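Local coordinates for C-glycoside 3-oxidase (Microbacterium trichothecenolyticum, PDB 7DVE), which oxidises the C3 hydroxyl of the sugar of C-glycosides such as isoorientin and mangiferin, using FAD and passing the electrons to oxygen to give hydrogen peroxide, at residues A[17-30]-A[215-229]. Numbering follows the deposited sequence.
Sequences SGPAGATYARILSE and SDVVLGDITRGNPNF. With FAD (flavin-adenine dinucleotide), chain C.
Arg26 sets CG opposite its own backbone N (chi1 -157°) and bends at chi2 (-114°), which carries the guanidinium alongside helix 215-224 to the carbonyls of Val217 and Val218. Its NH1 gives a hydrogen bond to Val218 O at 3.1 Å, reaching that oxygen from above the carbonyl plane, and a weak one to Val217 O; its NE meets Glu30 OE2 in a salt bridge, and Glu30 also pairs with Arg159. The Ile222 side chain crosses that of Arg26 at about a right angle, its CG2 against Arg26 CG. Farther along, Asn226 ND2 donates within its amide plane to Ser29 OG (2.9 Å), while the same hydroxyl gives its proton to Ala25 O. The two helices run 24° from parallel, and the small Ala22 and Ala25 let Val218 and Leu219 come close: Ala22 CB sits 3.6 Å from Val218 CG1, and Leu219 CD2 lies against both alanines. Phe229, beyond helix 215-224, touches Ala25 CB through CE1. At the N-terminal end Ser215 OG donates to Ser17 O at 2.7 Å, just ahead of Gly18, the N-cap, in a turn that fits the Rossmann-type GxGxxG pattern. On the helix's first turn Ala20 N makes a weak hydrogen bond to FAD O1P, and the helix N-terminus would help offset the pyrophosphate charge.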
# COMPACT_ATOMS: atom_id res chain seq x y z
N SER A 17 0.00 11.39 -2.76
CA SER A 17 0.03 11.80 -1.36
C SER A 17 -0.24 10.63 -0.41
O SER A 17 -0.61 10.85 0.74
CB SER A 17 -0.96 12.93 -1.11
OG SER A 17 -2.26 12.41 -0.97
N GLY A 18 -0.05 9.39 -0.87
CA GLY A 18 -0.05 8.25 0.01
C GLY A 18 1.29 8.11 0.71
O GLY A 18 2.17 8.96 0.57
N PRO A 19 1.49 7.02 1.45
CA PRO A 19 2.70 6.89 2.28
C PRO A 19 4.01 7.02 1.53
O PRO A 19 5.02 7.38 2.15
CB PRO A 19 2.56 5.50 2.91
CG PRO A 19 1.07 5.20 2.84
CD PRO A 19 0.54 5.91 1.64
N ALA A 20 4.05 6.75 0.22
CA ALA A 20 5.32 6.84 -0.51
C ALA A 20 5.69 8.30 -0.79
O ALA A 20 6.81 8.74 -0.47
CB ALA A 20 5.23 6.04 -1.82
N GLY A 21 4.77 9.05 -1.38
CA GLY A 21 5.01 10.47 -1.57
C GLY A 21 5.21 11.19 -0.25
O GLY A 21 6.10 12.05 -0.12
N ALA A 22 4.41 10.82 0.77
CA ALA A 22 4.59 11.39 2.10
C ALA A 22 5.96 11.06 2.66
O ALA A 22 6.56 11.89 3.36
CB ALA A 22 3.49 10.91 3.06
N THR A 23 6.49 9.86 2.39
CA THR A 23 7.81 9.54 2.91
C THR A 23 8.84 10.49 2.35
O THR A 23 9.69 11.01 3.09
CB THR A 23 8.18 8.09 2.59
OG1 THR A 23 7.37 7.21 3.36
CG2 THR A 23 9.65 7.83 2.95
N TYR A 24 8.79 10.74 1.04
CA TYR A 24 9.71 11.71 0.46
C TYR A 24 9.57 13.07 1.13
O TYR A 24 10.56 13.72 1.50
CB TYR A 24 9.51 11.83 -1.04
CG TYR A 24 10.26 10.78 -1.82
CD1 TYR A 24 9.74 9.50 -1.98
CD2 TYR A 24 11.49 11.06 -2.39
CE1 TYR A 24 10.42 8.53 -2.69
CE2 TYR A 24 12.18 10.09 -3.12
CZ TYR A 24 11.64 8.83 -3.25
OH TYR A 24 12.31 7.88 -3.96
N ALA A 25 8.32 13.53 1.32
CA ALA A 25 8.10 14.83 1.94
C ALA A 25 8.70 14.89 3.34
O ALA A 25 9.40 15.84 3.70
CB ALA A 25 6.61 15.16 2.00
N ARG A 26 8.46 13.85 4.15
CA ARG A 26 8.94 13.91 5.53
C ARG A 26 10.46 13.80 5.61
O ARG A 26 11.09 14.52 6.40
CB ARG A 26 8.29 12.81 6.38
CG ARG A 26 8.31 13.18 7.88
CD ARG A 26 9.19 12.22 8.65
NE ARG A 26 9.12 12.36 10.10
CZ ARG A 26 8.17 11.83 10.85
NH1 ARG A 26 7.07 11.33 10.33
NH2 ARG A 26 8.32 11.82 12.17
N ILE A 27 11.06 12.93 4.80
CA ILE A 27 12.51 12.80 4.89
C ILE A 27 13.19 14.05 4.39
O ILE A 27 14.25 14.43 4.91
CB ILE A 27 13.03 11.55 4.15
CG1 ILE A 27 12.40 10.30 4.75
CG2 ILE A 27 14.57 11.49 4.25
CD1 ILE A 27 13.05 9.90 6.07
N LEU A 28 12.61 14.73 3.41
CA LEU A 28 13.24 15.98 2.99
C LEU A 28 12.95 17.11 3.98
O LEU A 28 13.79 18.00 4.14
CB LEU A 28 12.81 16.35 1.56
CG LEU A 28 13.28 15.36 0.48
CD1 LEU A 28 12.53 15.52 -0.84
CD2 LEU A 28 14.80 15.46 0.27
N SER A 29 11.81 17.09 4.67
CA SER A 29 11.60 18.08 5.73
C SER A 29 12.58 17.87 6.88
O SER A 29 12.95 18.83 7.57
CB SER A 29 10.17 18.05 6.24
OG SER A 29 9.24 18.26 5.19
N GLU A 30 13.04 16.63 7.09
CA GLU A 30 14.05 16.36 8.11
C GLU A 30 15.46 16.72 7.62
O GLU A 30 16.12 17.60 8.18
CB GLU A 30 13.98 14.89 8.56
CG GLU A 30 12.83 14.54 9.54
CD GLU A 30 12.62 13.02 9.71
OE1 GLU A 30 13.26 12.24 8.98
OE2 GLU A 30 11.79 12.61 10.56
N SER A 215 -0.89 8.77 5.73
CA SER A 215 -0.06 9.91 5.32
C SER A 215 -0.11 11.04 6.34
O SER A 215 0.81 11.87 6.35
CB SER A 215 -0.51 10.43 3.96
OG SER A 215 -0.35 9.40 3.01
N ASP A 216 -1.15 11.13 7.17
CA ASP A 216 -1.13 12.08 8.27
C ASP A 216 0.07 11.83 9.18
O ASP A 216 0.77 12.77 9.57
CB ASP A 216 -2.42 11.99 9.08
CG ASP A 216 -2.73 10.57 9.53
OD1 ASP A 216 -2.41 9.64 8.77
OD2 ASP A 216 -3.30 10.37 10.62
N VAL A 217 0.36 10.56 9.47
CA VAL A 217 1.45 10.24 10.38
C VAL A 217 2.80 10.30 9.67
O VAL A 217 3.79 10.77 10.25
CB VAL A 217 1.21 8.86 11.02
CG1 VAL A 217 2.37 8.49 11.97
CG2 VAL A 217 -0.11 8.87 11.76
N VAL A 218 2.86 9.85 8.42
CA VAL A 218 4.10 9.92 7.67
C VAL A 218 4.51 11.37 7.43
O VAL A 218 5.67 11.74 7.62
CB VAL A 218 3.98 9.14 6.34
CG1 VAL A 218 5.32 9.13 5.63
CG2 VAL A 218 3.50 7.72 6.60
N LEU A 219 3.55 12.21 7.03
CA LEU A 219 3.82 13.64 6.84
C LEU A 219 4.22 14.29 8.16
O LEU A 219 5.17 15.08 8.22
CB LEU A 219 2.59 14.33 6.26
CG LEU A 219 2.27 14.15 4.76
CD1 LEU A 219 0.98 14.87 4.41
CD2 LEU A 219 3.40 14.63 3.88
N GLY A 220 3.48 13.97 9.24
CA GLY A 220 3.84 14.41 10.57
C GLY A 220 3.78 15.91 10.77
O GLY A 220 3.56 16.68 9.83
N ASP A 221 4.00 16.32 12.02
CA ASP A 221 4.03 17.75 12.28
C ASP A 221 5.24 18.40 11.64
O ASP A 221 5.17 19.60 11.33
CB ASP A 221 4.02 18.04 13.77
CG ASP A 221 2.77 17.52 14.45
OD1 ASP A 221 1.66 17.59 13.86
OD2 ASP A 221 2.90 17.10 15.62
N ILE A 222 6.32 17.66 11.39
CA ILE A 222 7.46 18.32 10.74
C ILE A 222 7.11 18.69 9.30
O ILE A 222 7.51 19.76 8.83
CB ILE A 222 8.77 17.50 10.82
CG1 ILE A 222 9.95 18.40 10.45
CG2 ILE A 222 8.77 16.32 9.87
CD1 ILE A 222 11.31 17.83 10.82
N THR A 223 6.31 17.89 8.58
CA THR A 223 5.98 18.35 7.23
C THR A 223 4.86 19.38 7.26
O THR A 223 4.95 20.41 6.58
CB THR A 223 5.63 17.16 6.35
OG1 THR A 223 6.71 16.22 6.40
CG2 THR A 223 5.38 17.60 4.90
N ARG A 224 3.83 19.15 8.09
CA ARG A 224 2.75 20.13 8.20
C ARG A 224 3.24 21.51 8.65
O ARG A 224 2.65 22.52 8.26
CB ARG A 224 1.67 19.63 9.15
CG ARG A 224 0.70 18.64 8.53
CD ARG A 224 -0.45 18.34 9.49
NE ARG A 224 -0.02 17.53 10.64
CZ ARG A 224 0.07 16.21 10.62
NH1 ARG A 224 -0.17 15.51 9.52
NH2 ARG A 224 0.43 15.57 11.73
N GLY A 225 4.31 21.58 9.46
CA GLY A 225 4.87 22.85 9.89
C GLY A 225 5.98 23.44 9.02
O GLY A 225 6.53 24.50 9.34
N ASN A 226 6.33 22.78 7.93
CA ASN A 226 7.44 23.14 7.05
C ASN A 226 7.00 24.25 6.10
O ASN A 226 6.28 23.98 5.13
CB ASN A 226 7.90 21.90 6.28
CG ASN A 226 9.06 22.18 5.35
OD1 ASN A 226 9.52 23.31 5.23
ND2 ASN A 226 9.54 21.14 4.69
N PRO A 227 7.44 25.49 6.32
CA PRO A 227 7.00 26.58 5.44
C PRO A 227 7.45 26.42 4.00
O PRO A 227 6.90 27.10 3.13
CB PRO A 227 7.60 27.83 6.09
CG PRO A 227 8.71 27.33 6.94
CD PRO A 227 8.37 25.94 7.36
N ASN A 228 8.40 25.52 3.73
CA ASN A 228 8.87 25.22 2.38
C ASN A 228 8.09 24.09 1.71
O ASN A 228 8.42 23.72 0.57
CB ASN A 228 10.38 24.89 2.42
CG ASN A 228 11.22 26.10 2.81
OD1 ASN A 228 10.84 27.22 2.52
ND2 ASN A 228 12.36 25.87 3.47
N PHE A 229 7.06 23.55 2.37
CA PHE A 229 6.25 22.47 1.82
C PHE A 229 4.84 22.96 1.53
O PHE A 229 4.30 23.80 2.27
CB PHE A 229 6.19 21.28 2.80
CG PHE A 229 5.29 20.17 2.36
CD1 PHE A 229 5.78 19.14 1.56
CD2 PHE A 229 3.96 20.15 2.73
CE1 PHE A 229 4.96 18.12 1.15
CE2 PHE A 229 3.13 19.12 2.32
CZ PHE A 229 3.63 18.11 1.53
PA FAD C . -1.41 5.14 -2.87
O1A FAD C . -2.36 4.67 -3.91
O2A FAD C . -1.65 4.76 -1.46
O5B FAD C . -1.41 6.74 -3.08
C5B FAD C . -1.12 7.27 -4.37
C4B FAD C . -1.78 8.61 -4.54
O4B FAD C . -1.36 9.10 -5.85
C3B FAD C . -3.32 8.47 -4.62
O3B FAD C . -3.90 9.38 -3.66
C2B FAD C . -3.59 8.94 -6.05
O2B FAD C . -4.81 9.68 -6.14
C1B FAD C . -2.44 9.89 -6.32
N9A FAD C . -2.26 10.11 -7.80
C8A FAD C . -2.16 9.08 -8.66
N7A FAD C . -1.99 9.57 -9.89
C5A FAD C . -2.00 10.90 -9.81
C6A FAD C . -1.85 11.84 -10.76
N6A FAD C . -1.68 11.41 -12.00
N1A FAD C . -1.87 13.16 -10.47
C2A FAD C . -2.05 13.54 -9.14
N3A FAD C . -2.18 12.54 -8.16
C4A FAD C . -2.16 11.24 -8.52
N1 FAD C . -1.25 -2.39 2.70
C2 FAD C . -0.42 -2.95 3.66
O2 FAD C . 0.79 -2.85 3.49
N3 FAD C . -0.97 -3.62 4.76
C4 FAD C . -2.37 -3.68 4.93
O4 FAD C . -2.84 -4.26 5.92
C4X FAD C . -3.19 -3.11 3.96
N5 FAD C . -4.54 -3.18 4.03
C5X FAD C . -5.30 -2.49 3.13
C6 FAD C . -6.70 -2.43 3.26
C7 FAD C . -7.49 -1.69 2.40
C7M FAD C . -9.03 -1.64 2.58
C8 FAD C . -6.89 -0.98 1.36
C8M FAD C . -7.76 -0.15 0.39
C9 FAD C . -5.50 -1.04 1.21
C9A FAD C . -4.69 -1.79 2.09
N10 FAD C . -3.35 -1.87 1.94
C10 FAD C . -2.61 -2.47 2.87
C1' FAD C . -2.63 -1.27 0.78
C2' FAD C . -2.02 0.12 1.03
O2' FAD C . -3.09 1.06 1.21
C3' FAD C . -1.08 0.52 -0.15
O3' FAD C . -0.01 -0.42 -0.27
C4' FAD C . -0.42 1.88 0.10
O4' FAD C . -1.43 2.87 0.28
C5' FAD C . 0.46 2.29 -1.11
O5' FAD C . 0.90 3.65 -0.98
P FAD C . 1.33 4.58 -2.23
O1P FAD C . 1.51 6.01 -1.83
O2P FAD C . 2.45 3.87 -2.87
O3P FAD C . 0.08 4.68 -3.25